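Local coordinates for putative adenosine kinase (Schistosoma mansoni, PDB 3VAS), which binds adenosine and, as an adenosine kinase of the ribokinase-like pfkB family, probably transfers a phosphate from ATP to it, giving AMP, at residues A[185-190]-A[215-219]; A[210-214]-A[227-231]; A[247-251]-A[264-268]. One frame throughout, in Å; residues are numbered along the deposited sequence.

In the fold
From the N terminus, strand 181-185 ends where contact 1 opens and the chain enters helix 189-205. This helix carries the chain back, and strand 209-213 then runs parallel to 181-185 before contact 1 closes at the start of helix 217-222. Contact 2 opens within that loop, on strand 209-213, and closes beyond it on helix 224-231, so contacts 1 and 2 cross. After strand 236-240, contact 3 joins the end of helix 241-250 to helix 257-267, following the others in series. Contact 1 borders the adenosine pocket and touches contact 2, while helix 224-231 carries the connection outward to contact 3, whose centre is about 15 Å from that of contact 1.

Contact 1 (A[185-190]-A[215-219]); sequences AGFVIN and SAPFL. With ADN (adenosine), chain C.
Ser215 meets Gly186 and Phe187 just past the ends of two neighbouring parallel strands. A chi1 of -61°, beside its own backbone N, turns OG toward Gly186 N, 2.8 Å away, an amide that also hydrogen-bonds to the backbone of Asn213. The backbone itself sets the small CB over the centre of the Phe187 ring, in a CH-pi contact 3.7 Å from the centroid and close to the ring normal. The other face of this ring is taken by the adenine of the bound adenosine, whose C6 sits above the ring but offset toward the rim; Phe187 CB is 3.1 Å from N1 of the base. Ala216 follows, its CB 3.7 Å from Phe187 CE2, a small methyl that suits packing beside the ring.

Phe218, in the first turn of helix 217-222, reaches the edge of the Phe187 ring with CE2. Its own edge receives Asn190 OD1, which lies in the ring plane 3.4 Å from Phe218 CE1; amide and ring are nearly coplanar, 11° apart, so the partly negative oxygen faces the weakly positive aromatic hydrogens. Leu219 then fills the middle with its two branches. CD1 presses to 3.4 Å from Gly186 C, an approach suited to a residue without a side chain, while CD2 reaches 3.7 Å from Asn190 OD1 and also packs near Ile189. Ile56 of strand 55-58 covers the same cluster, touching Phe187, Ala216 and Phe218.

Phe187 is thus held between a serine methylene and the purine, with apolar groups round it. The contact probably recognises the base here by shape and dispersion, while groups such as Asn32, Asp36 and Asp320 supply hydrogen bonds to the nucleoside.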
loop_
_atom_site.group_PDB
_atom_site.type_symbol
_atom_site.label_atom_id
_atom_site.label_comp_id
_atom_site.label_asym_id
_atom_site.label_seq_id
_atom_site.Cartn_x
_atom_site.Cartn_y
_atom_site.Cartn_z
ATOM N N ALA A 185 5.056 0.223 0.516
ATOM C CA ALA A 185 4.303 1.339 -0.050
ATOM C C ALA A 185 5.076 2.649 0.077
ATOM O O ALA A 185 5.912 2.807 0.972
ATOM C CB ALA A 185 2.940 1.464 0.625
ATOM N N GLY A 186 4.785 3.585 -0.823
ATOM C CA GLY A 186 5.409 4.893 -0.798
ATOM C C GLY A 186 5.176 5.628 0.509
ATOM O O GLY A 186 5.982 6.468 0.902
ATOM N N PHE A 187 4.071 5.302 1.179
ATOM C CA PHE A 187 3.705 5.912 2.455
ATOM C C PHE A 187 4.816 5.859 3.502
ATOM O O PHE A 187 4.855 6.686 4.413
ATOM C CB PHE A 187 2.467 5.226 3.029
ATOM C CG PHE A 187 1.178 5.605 2.348
ATOM C CD1 PHE A 187 0.281 4.628 1.947
ATOM C CD2 PHE A 187 0.850 6.936 2.138
ATOM C CE1 PHE A 187 -0.910 4.968 1.330
ATOM C CE2 PHE A 187 -0.340 7.280 1.522
ATOM C CZ PHE A 187 -1.219 6.295 1.120
ATOM N N VAL A 188 5.706 4.882 3.377
ATOM C CA VAL A 188 6.763 4.674 4.367
ATOM C C VAL A 188 7.893 5.702 4.227
ATOM O O VAL A 188 8.721 5.861 5.124
ATOM C CB VAL A 188 7.294 3.227 4.299
ATOM C CG1 VAL A 188 8.238 2.931 5.459
ATOM C CG2 VAL A 188 6.122 2.260 4.327
ATOM N N ILE A 189 7.905 6.415 3.104
ATOM C CA ILE A 189 8.835 7.521 2.911
ATOM C C ILE A 189 8.734 8.521 4.065
ATOM O O ILE A 189 9.752 9.047 4.523
ATOM C CB ILE A 189 8.593 8.229 1.555
ATOM C CG1 ILE A 189 9.070 7.336 0.404
ATOM C CG2 ILE A 189 9.306 9.574 1.503
ATOM C CD1 ILE A 189 8.593 7.775 -0.968
ATOM N N ASN A 190 7.514 8.749 4.555
ATOM C CA ASN A 190 7.276 9.713 5.632
ATOM C C ASN A 190 7.708 9.233 7.021
ATOM O O ASN A 190 7.919 10.042 7.928
ATOM C CB ASN A 190 5.796 10.108 5.698
ATOM C CG ASN A 190 5.305 10.790 4.430
ATOM O OD1 ASN A 190 4.223 10.480 3.932
ATOM N ND2 ASN A 190 6.096 11.724 3.906
ATOM N N SER A 215 1.336 5.001 -4.028
ATOM C CA SER A 215 0.532 5.213 -2.816
ATOM C C SER A 215 -0.404 6.433 -2.781
ATOM O O SER A 215 -1.578 6.290 -2.441
ATOM C CB SER A 215 1.408 5.169 -1.559
ATOM O OG SER A 215 2.023 3.900 -1.432
ATOM N N ALA A 216 0.112 7.615 -3.114
ATOM C CA ALA A 216 -0.671 8.852 -3.047
ATOM C C ALA A 216 0.004 9.991 -3.819
ATOM O O ALA A 216 1.233 10.073 -3.860
ATOM C CB ALA A 216 -0.890 9.263 -1.594
ATOM N N PRO A 217 -0.800 10.883 -4.419
ATOM C CA PRO A 217 -0.250 12.000 -5.198
ATOM C C PRO A 217 0.727 12.894 -4.421
ATOM O O PRO A 217 1.718 13.324 -5.005
ATOM C CB PRO A 217 -1.501 12.793 -5.603
ATOM C CG PRO A 217 -2.589 11.774 -5.613
ATOM C CD PRO A 217 -2.273 10.866 -4.452
ATOM N N PHE A 218 0.470 13.159 -3.142
ATOM C CA PHE A 218 1.341 14.061 -2.387
ATOM C C PHE A 218 2.791 13.571 -2.302
ATOM O O PHE A 218 3.717 14.378 -2.194
ATOM C CB PHE A 218 0.768 14.411 -0.997
ATOM C CG PHE A 218 0.875 13.302 0.027
ATOM C CD1 PHE A 218 2.035 13.131 0.774
ATOM C CD2 PHE A 218 -0.205 12.467 0.280
ATOM C CE1 PHE A 218 2.130 12.119 1.734
ATOM C CE2 PHE A 218 -0.121 11.456 1.241
ATOM C CZ PHE A 218 1.050 11.282 1.967
ATOM N N LEU A 219 2.984 12.258 -2.371
ATOM C CA LEU A 219 4.326 11.683 -2.329
ATOM C C LEU A 219 5.149 12.056 -3.559
ATOM O O LEU A 219 6.309 12.446 -3.439
ATOM C CB LEU A 219 4.269 10.162 -2.163
ATOM C CG LEU A 219 3.767 9.678 -0.799
ATOM C CD1 LEU A 219 3.441 8.196 -0.852
ATOM C CD2 LEU A 219 4.784 9.977 0.308
HETATM O "O5'" ADN C . -5.477 2.113 0.786
HETATM C "C5'" ADN C . -6.318 2.385 1.906
HETATM C "C4'" ADN C . -5.560 2.255 3.205
HETATM O "O4'" ADN C . -4.517 3.240 3.259
HETATM C "C3'" ADN C . -6.374 2.445 4.490
HETATM O "O3'" ADN C . -6.552 1.183 5.136
HETATM C "C2'" ADN C . -5.485 3.349 5.374
HETATM O "O2'" ADN C . -5.283 2.873 6.686
HETATM C "C1'" ADN C . -4.167 3.406 4.600
HETATM N N9 ADN C . -3.420 4.653 4.761
HETATM C C8 ADN C . -3.904 5.880 4.714
HETATM N N7 ADN C . -2.786 6.805 4.963
HETATM C C5 ADN C . -1.606 6.028 5.167
HETATM C C6 ADN C . -0.289 6.384 5.439
HETATM N N6 ADN C . 0.068 7.772 5.562
HETATM N N1 ADN C . 0.674 5.396 5.599
HETATM C C2 ADN C . 0.338 4.070 5.483
HETATM N N3 ADN C . -0.959 3.718 5.211
HETATM C C4 ADN C . -1.936 4.734 5.057
#

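Contact 2 (A[210-214]-A[227-231]); sequences FCFNL and VDEMI
Val227 O accepts the helical bond from Ile231 N at 2.9 Å and rests obliquely against the Phe212 ring, 4.1 Å from CE2. No hydrogen bond joins the two segments: the helix lies against the strand through side chains alone, their axes 9.6 Å apart and running nearly antiparallel, at 154°.

Phe212 and Met230 contribute about equally and carry much of the contact. Phe212 CG is anti to the backbone N (chi1 -179°), which extends the ring from the strand toward the helix, where Met230 CB settles over one face, 3.8 Å from the centroid in a CH-pi contact. From there the methionine bends at both chi2 and chi3. This hooked shape carries its methyl back to the other phenylalanine of the strand, with Met230 CE 3.4 Å from Phe210 CZ. A flexible, unbranched chain suits the task, since one residue serves two rings.

At the far end, Leu214 crosses Val227 at about a right angle, branch CD2 meeting CG1 at 3.8 Å. Ile231 adds its CG1 beside Phe212 and its CD1 beside Leu214. Helix 189-205 covers Met230 with Tyr193 and Met196.

Every residue that touches is buried and apolar. The adhesion is therefore hydrophobic and dispersive, while Val227 O is bonded within its helix and Phe212 pairs through its backbone with Ile236 and Phe238 of the next strand.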
loop_
_atom_site.group_PDB
_atom_site.type_symbol
_atom_site.label_atom_id
_atom_site.label_comp_id
_atom_site.label_asym_id
_atom_site.label_seq_id
_atom_site.Cartn_x
_atom_site.Cartn_y
_atom_site.Cartn_z
ATOM N N PHE A 210 11.767 -6.437 -5.557
ATOM C CA PHE A 210 11.294 -5.324 -4.747
ATOM C C PHE A 210 10.101 -4.644 -5.405
ATOM O O PHE A 210 10.208 -4.130 -6.516
ATOM C CB PHE A 210 12.416 -4.308 -4.509
ATOM C CG PHE A 210 12.070 -3.251 -3.489
ATOM C CD1 PHE A 210 12.390 -3.433 -2.153
ATOM C CD2 PHE A 210 11.418 -2.087 -3.866
ATOM C CE1 PHE A 210 12.072 -2.471 -1.209
ATOM C CE2 PHE A 210 11.098 -1.119 -2.930
ATOM C CZ PHE A 210 11.422 -1.313 -1.596
ATOM N N CYS A 211 8.970 -4.627 -4.705
ATOM C CA CYS A 211 7.738 -4.049 -5.233
ATOM C C CYS A 211 7.375 -2.765 -4.498
ATOM O O CYS A 211 7.378 -2.719 -3.268
ATOM C CB CYS A 211 6.592 -5.061 -5.136
ATOM S SG CYS A 211 6.992 -6.689 -5.839
ATOM N N PHE A 212 7.054 -1.724 -5.262
ATOM C CA PHE A 212 6.876 -0.386 -4.715
ATOM C C PHE A 212 5.555 0.213 -5.181
ATOM O O PHE A 212 5.182 0.078 -6.346
ATOM C CB PHE A 212 8.052 0.495 -5.147
ATOM C CG PHE A 212 7.992 1.907 -4.623
ATOM C CD1 PHE A 212 8.076 2.163 -3.261
ATOM C CD2 PHE A 212 7.880 2.978 -5.495
ATOM C CE1 PHE A 212 8.027 3.462 -2.777
ATOM C CE2 PHE A 212 7.829 4.283 -5.021
ATOM C CZ PHE A 212 7.904 4.526 -3.659
ATOM N N ASN A 213 4.842 0.863 -4.267
ATOM C CA ASN A 213 3.578 1.512 -4.606
ATOM C C ASN A 213 3.695 3.037 -4.499
ATOM O O ASN A 213 4.193 3.553 -3.496
ATOM C CB ASN A 213 2.457 0.993 -3.696
ATOM C CG ASN A 213 1.068 1.157 -4.314
ATOM O OD1 ASN A 213 0.654 2.264 -4.668
ATOM N ND2 ASN A 213 0.349 0.046 -4.453
ATOM N N LEU A 214 3.248 3.753 -5.527
ATOM C CA LEU A 214 3.265 5.221 -5.495
ATOM C C LEU A 214 2.371 5.765 -4.368
ATOM O O LEU A 214 2.609 6.854 -3.841
ATOM C CB LEU A 214 2.857 5.816 -6.853
ATOM C CG LEU A 214 3.721 5.494 -8.082
ATOM C CD1 LEU A 214 3.165 6.151 -9.348
ATOM C CD2 LEU A 214 5.173 5.908 -7.858
ATOM N N VAL A 227 10.707 9.183 -4.049
ATOM C CA VAL A 227 9.953 8.303 -4.941
ATOM C C VAL A 227 10.843 7.815 -6.083
ATOM O O VAL A 227 10.881 6.622 -6.388
ATOM C CB VAL A 227 8.686 8.986 -5.518
ATOM C CG1 VAL A 227 8.044 8.105 -6.599
ATOM C CG2 VAL A 227 7.682 9.301 -4.406
ATOM N N ASP A 228 11.575 8.735 -6.700
ATOM C CA ASP A 228 12.428 8.375 -7.825
ATOM C C ASP A 228 13.592 7.501 -7.388
ATOM O O ASP A 228 14.033 6.627 -8.132
ATOM C CB ASP A 228 12.934 9.618 -8.558
ATOM C CG ASP A 228 11.885 10.220 -9.471
ATOM O OD1 ASP A 228 10.868 9.541 -9.743
ATOM O OD2 ASP A 228 12.084 11.367 -9.923
ATOM N N GLU A 229 14.095 7.734 -6.182
ATOM C CA GLU A 229 15.171 6.893 -5.682
ATOM C C GLU A 229 14.669 5.467 -5.458
ATOM O O GLU A 229 15.341 4.503 -5.825
ATOM C CB GLU A 229 15.793 7.459 -4.407
ATOM C CG GLU A 229 16.972 6.633 -3.920
ATOM C CD GLU A 229 17.835 7.356 -2.897
ATOM O OE1 GLU A 229 17.285 8.063 -2.026
ATOM O OE2 GLU A 229 19.073 7.211 -2.969
ATOM N N MET A 230 13.484 5.340 -4.863
ATOM C CA MET A 230 12.873 4.032 -4.645
ATOM C C MET A 230 12.611 3.290 -5.962
ATOM O O MET A 230 12.899 2.099 -6.075
ATOM C CB MET A 230 11.582 4.160 -3.832
ATOM C CG MET A 230 11.805 4.588 -2.384
ATOM S SD MET A 230 12.977 3.528 -1.513
ATOM C CE MET A 230 12.096 1.985 -1.520
ATOM N N ILE A 231 12.070 3.998 -6.950
ATOM C CA ILE A 231 11.839 3.408 -8.263
ATOM C C ILE A 231 13.126 2.788 -8.811
ATOM O O ILE A 231 13.094 1.716 -9.422
ATOM C CB ILE A 231 11.254 4.438 -9.259
ATOM C CG1 ILE A 231 9.834 4.832 -8.838
ATOM C CG2 ILE A 231 11.234 3.879 -10.669
ATOM C CD1 ILE A 231 9.194 5.876 -9.730
#

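Contact 3 (A[247-251]-A[264-268]); sequences YGEVH and YIADL
The ring of Tyr247 is packed on both faces, with Ile265 from the neighbouring helix on one side and His251, just past the end of Tyr247's own helix, on the other. Ile265 CD1 stands over the ring centre, 4.0 Å from the centroid and only 6° off the normal, in a CH-pi contact; its aliphatic branch suits an aromatic face. On the opposite face His251 CE1 sits above the centre. Tyr264 comes to the edge, its CD2 3.7 Å from Tyr247 CE2, and Tyr247 OH in turn lies near the plane of the Tyr264 ring, 3.4 Å from CE2. The two tyrosine side chains cross at about a right angle. Leu268 CD1 comes to 3.5 Å from Tyr247 OH.

His251 also reaches Tyr264, CD2 to OH at 3.7 Å, the two rings oblique with planes 53° apart. Its CG beside the backbone N (chi1 -69°) brings the imidazole over Tyr247, where ND1 donates to Tyr247 O at 2.7 Å in a fairly straight bond, with the oxygen near the imidazole plane. This fixes the ring's rotation and satisfies a carbonyl at the helix end.

Asp228 of a third helix, 224-231, uses OD1 for Tyr247 OH and OD2 for His251 NE2, so one carboxylate holds both rings. Histidine suits the place because both ring nitrogens are used; with ND1 donating and NE2 against a carboxylate, the imidazole may favour its protonated form. The helices 241-250 and 257-267 are thus joined by aromatic and aliphatic packing, with a charged or strongly polar tie to helix 224-231 beside it.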
loop_
_atom_site.group_PDB
_atom_site.type_symbol
_atom_site.label_atom_id
_atom_site.label_comp_id
_atom_site.label_asym_id
_atom_site.label_seq_id
_atom_site.Cartn_x
_atom_site.Cartn_y
_atom_site.Cartn_z
ATOM N N TYR A 247 2.639 12.537 -10.621
ATOM C CA TYR A 247 4.026 12.205 -10.933
ATOM C C TYR A 247 4.436 12.849 -12.251
ATOM O O TYR A 247 5.514 13.449 -12.363
ATOM C CB TYR A 247 4.201 10.689 -11.027
ATOM C CG TYR A 247 5.624 10.235 -11.280
ATOM C CD1 TYR A 247 6.426 9.790 -10.234
ATOM C CD2 TYR A 247 6.164 10.237 -12.561
ATOM C CE1 TYR A 247 7.722 9.370 -10.457
ATOM C CE2 TYR A 247 7.466 9.824 -12.791
ATOM C CZ TYR A 247 8.238 9.390 -11.736
ATOM O OH TYR A 247 9.531 8.974 -11.958
ATOM N N GLY A 248 3.570 12.711 -13.251
ATOM C CA GLY A 248 3.834 13.237 -14.574
ATOM C C GLY A 248 4.026 14.740 -14.574
ATOM O O GLY A 248 4.982 15.246 -15.166
ATOM N N GLU A 249 3.120 15.452 -13.910
ATOM C CA GLU A 249 3.200 16.908 -13.846
ATOM C C GLU A 249 4.519 17.375 -13.236
ATOM O O GLU A 249 5.186 18.263 -13.776
ATOM C CB GLU A 249 2.030 17.491 -13.053
ATOM C CG GLU A 249 2.151 18.998 -12.853
ATOM C CD GLU A 249 0.991 19.596 -12.086
ATOM O OE1 GLU A 249 0.899 20.842 -12.032
ATOM O OE2 GLU A 249 0.176 18.826 -11.534
ATOM N N VAL A 250 4.890 16.766 -12.115
ATOM C CA VAL A 250 6.128 17.113 -11.425
ATOM C C VAL A 250 7.354 16.884 -12.317
ATOM O O VAL A 250 8.372 17.555 -12.168
ATOM C CB VAL A 250 6.261 16.338 -10.091
ATOM C CG1 VAL A 250 7.593 16.619 -9.426
ATOM C CG2 VAL A 250 5.126 16.713 -9.160
ATOM N N HIS A 251 7.240 15.961 -13.269
ATOM C CA HIS A 251 8.361 15.655 -14.157
ATOM C C HIS A 251 8.293 16.346 -15.519
ATOM O O HIS A 251 9.099 16.062 -16.403
ATOM C CB HIS A 251 8.522 14.141 -14.330
ATOM C CG HIS A 251 8.980 13.444 -13.088
ATOM N ND1 HIS A 251 8.131 13.148 -12.044
ATOM C CD2 HIS A 251 10.205 13.006 -12.713
ATOM C CE1 HIS A 251 8.809 12.549 -11.083
ATOM N NE2 HIS A 251 10.069 12.448 -11.464
ATOM N N TYR A 264 8.005 6.542 -18.590
ATOM C CA TYR A 264 9.096 7.186 -17.868
ATOM C C TYR A 264 9.568 6.356 -16.674
ATOM O O TYR A 264 10.766 6.149 -16.490
ATOM C CB TYR A 264 8.674 8.583 -17.411
ATOM C CG TYR A 264 9.776 9.385 -16.757
ATOM C CD1 TYR A 264 10.564 10.255 -17.505
ATOM C CD2 TYR A 264 10.016 9.286 -15.391
ATOM C CE1 TYR A 264 11.569 11.002 -16.906
ATOM C CE2 TYR A 264 11.017 10.023 -14.786
ATOM C CZ TYR A 264 11.788 10.882 -15.546
ATOM O OH TYR A 264 12.784 11.616 -14.944
ATOM N N ILE A 265 8.623 5.888 -15.864
ATOM C CA ILE A 265 8.950 5.096 -14.682
ATOM C C ILE A 265 9.606 3.768 -15.063
ATOM O O ILE A 265 10.568 3.333 -14.430
ATOM C CB ILE A 265 7.702 4.840 -13.811
ATOM C CG1 ILE A 265 7.208 6.154 -13.199
ATOM C CG2 ILE A 265 8.003 3.820 -12.713
ATOM C CD1 ILE A 265 6.050 5.974 -12.228
ATOM N N ALA A 266 9.084 3.136 -16.106
ATOM C CA ALA A 266 9.630 1.874 -16.595
ATOM C C ALA A 266 11.071 2.017 -17.079
ATOM O O ALA A 266 11.873 1.094 -16.941
ATOM C CB ALA A 266 8.753 1.320 -17.717
ATOM N N ASP A 267 11.394 3.178 -17.644
ATOM C CA ASP A 267 12.694 3.375 -18.280
ATOM C C ASP A 267 13.762 4.000 -17.383
ATOM O O ASP A 267 14.917 4.104 -17.791
ATOM C CB ASP A 267 12.555 4.207 -19.560
ATOM C CG ASP A 267 11.806 3.475 -20.652
ATOM O OD1 ASP A 267 11.500 2.275 -20.478
ATOM O OD2 ASP A 267 11.538 4.101 -21.696
ATOM N N LEU A 268 13.387 4.424 -16.179
ATOM C CA LEU A 268 14.363 5.004 -15.259
ATOM C C LEU A 268 15.466 3.995 -14.994
ATOM O O LEU A 268 15.184 2.817 -14.771
ATOM C CB LEU A 268 13.712 5.417 -13.935
ATOM C CG LEU A 268 13.089 6.809 -13.837
ATOM C CD1 LEU A 268 12.373 6.971 -12.503
ATOM C CD2 LEU A 268 14.154 7.886 -14.007
#